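Local structure of arabinan endo-1,5-alpha-l-arabinosidase A (Cellvibrio cellulosa, 1GYH) at residues Pro50-Ala53 / Lys54-Pro58. The protein cleaves alpha-1,5-linked arabinofuranosyl bonds of linear arabinan, releasing almost exclusively arabinotriose, as part of plant cell wall breakdown. Residues are numbered along the deposited sequence; the frame is centred on the assembly and turned at random. Where two conformers were deposited one is given.
Sequences PTWA and KRVSP
With CG set between its own backbone N and carbonyl carbon (chi1 55°), the indole of Trp52 comes to lie beside the isopropyl group of Val56, whose chi1 of 168° leaves CG2 opposite the carbonyl carbon and beside the backbone N. The two side chains leave the backbone alongside each other, and Val56 CG2 meets the six-membered ring at its edge, 3.7 Å from Trp52 CE3. Short, branched and buried, Val56 puts this methyl on the indole edge and also packs on Ala91 and Ile114. Pro50 CB sits over one face of the indole, displaced from its centre. Further along, Trp52 NE1 bonds to Asp111, so the ring is fixed at its polar end as well as packed on Tyr80, Val82 and Ile114.

Pro50 to Ala53 form a type I beta turn: Thr51 and Trp52 take its middle positions, and Ala53 N bonds back to Pro50 O (3.2 Å). Trp52 O receives two weak hydrogen bonds, from Arg55 N at 3.2 Å and from Val56 N, four residues on, at 3.5 Å. A firmer one runs from Ser57 N to Ala53 O, at 2.9 Å and 163° at the hydrogen. Small Ala53 packs closely against Val82 and Phe60. On the side of exposed Lys54 and Arg55, one water bridges Pro50 O and Lys54 N; another links Thr51 O and, weakly, Arg55 N. Lys54 NZ forms a salt bridge to Glu49, as does Arg55 NH2, in the modelled one of two conformers, to Glu117. The buried Ser57 hydroxyl bonds to Ser83 O.

Together these contacts describe a beta turn running into a single short helical turn, packed on strands 75-82, 90-97 and 110-118 of an antiparallel sheet, one blade of the five-bladed beta-propeller.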
loop_
_atom_site.group_PDB
_atom_site.type_symbol
_atom_site.label_atom_id
_atom_site.label_comp_id
_atom_site.label_asym_id
_atom_site.label_seq_id
_atom_site.Cartn_x
_atom_site.Cartn_y
_atom_site.Cartn_z
ATOM N N PRO A 50 9.850 -11.462 11.833
ATOM C CA PRO A 50 9.301 -11.061 13.119
ATOM C C PRO A 50 9.160 -12.302 14.041
ATOM O O PRO A 50 8.795 -13.379 13.569
ATOM C CB PRO A 50 7.944 -10.453 12.758
ATOM C CG PRO A 50 8.024 -10.108 11.309
ATOM C CD PRO A 50 8.945 -11.110 10.720
ATOM N N THR A 51 9.473 -12.141 15.326
ATOM C CA THR A 51 9.474 -13.251 16.270
ATOM C C THR A 51 8.110 -13.899 16.409
ATOM O O THR A 51 8.018 -15.087 16.736
ATOM C CB THR A 51 9.963 -12.820 17.666
ATOM O OG1 THR A 51 9.114 -11.782 18.172
ATOM C CG2 THR A 51 11.396 -12.255 17.624
ATOM N N TRP A 52 7.061 -13.123 16.155
ATOM C CA TRP A 52 5.683 -13.530 16.325
ATOM C C TRP A 52 5.007 -14.045 15.036
ATOM O O TRP A 52 3.838 -14.473 15.073
ATOM C CB TRP A 52 4.864 -12.334 16.892
ATOM C CG TRP A 52 4.965 -11.046 16.066
ATOM C CD1 TRP A 52 5.847 -10.023 16.272
ATOM C CD2 TRP A 52 4.200 -10.691 14.909
ATOM N NE1 TRP A 52 5.674 -9.059 15.311
ATOM C CE2 TRP A 52 4.664 -9.437 14.466
ATOM C CE3 TRP A 52 3.167 -11.310 14.191
ATOM C CZ2 TRP A 52 4.125 -8.779 13.355
ATOM C CZ3 TRP A 52 2.624 -10.657 13.081
ATOM C CH2 TRP A 52 3.102 -9.390 12.682
ATOM N N ALA A 53 5.694 -13.982 13.902
ATOM C CA ALA A 53 5.029 -14.195 12.614
ATOM C C ALA A 53 4.444 -15.595 12.492
ATOM O O ALA A 53 3.320 -15.743 12.038
ATOM C CB ALA A 53 5.966 -13.974 11.489
ATOM N N LYS A 54 5.227 -16.609 12.905
ATOM C CA LYS A 54 4.785 -18.008 12.775
ATOM C C LYS A 54 3.558 -18.351 13.598
ATOM O O LYS A 54 2.770 -19.219 13.208
ATOM C CB LYS A 54 5.926 -18.988 13.068
ATOM C CG LYS A 54 6.845 -19.175 11.895
ATOM C CD LYS A 54 7.786 -20.355 12.112
ATOM C CE LYS A 54 8.760 -20.510 10.966
ATOM N NZ LYS A 54 9.997 -19.712 11.174
ATOM N N ARG A 55 3.344 -17.660 14.705
ATOM C CA ARG A 55 2.141 -17.914 15.462
ATOM C C ARG A 55 0.889 -17.362 14.794
ATOM O O ARG A 55 -0.157 -17.984 14.864
ATOM C CB ARG A 55 2.318 -17.518 16.935
ATOM C CG ARG A 55 1.614 -16.324 17.339
ATOM C CD ARG A 55 0.231 -16.511 17.900
ATOM N NE ARG A 55 -0.156 -15.150 18.184
ATOM C CZ ARG A 55 -0.991 -14.449 17.482
ATOM N NH1 ARG A 55 -1.675 -15.005 16.495
ATOM N NH2 ARG A 55 -1.192 -13.201 17.825
ATOM N N VAL A 56 0.989 -16.238 14.091
ATOM C CA VAL A 56 -0.124 -15.751 13.309
ATOM C C VAL A 56 -0.317 -16.644 12.049
ATOM O O VAL A 56 -1.452 -17.028 11.707
ATOM C CB VAL A 56 0.092 -14.250 12.905
ATOM C CG1 VAL A 56 -0.920 -13.820 11.847
ATOM C CG2 VAL A 56 0.012 -13.327 14.149
ATOM N N SER A 57 0.789 -16.959 11.371
ATOM C CA SER A 57 0.800 -17.713 10.093
ATOM C C SER A 57 1.737 -18.936 10.203
ATOM O O SER A 57 2.930 -18.837 9.939
ATOM C CB SER A 57 1.270 -16.805 8.945
ATOM O OG SER A 57 1.139 -17.410 7.669
ATOM N N PRO A 58 1.234 -20.085 10.663
ATOM C CA PRO A 58 2.121 -21.244 10.888
ATOM C C PRO A 58 2.994 -21.624 9.672
ATOM O O PRO A 58 4.148 -21.992 9.878
ATOM C CB PRO A 58 1.144 -22.397 11.275
ATOM C CG PRO A 58 -0.101 -21.741 11.747
ATOM C CD PRO A 58 -0.162 -20.367 11.045
HETATM O O HOH W 1 8.388 -16.098 13.241
HETATM O O HOH W 2 6.014 -17.199 16.152
#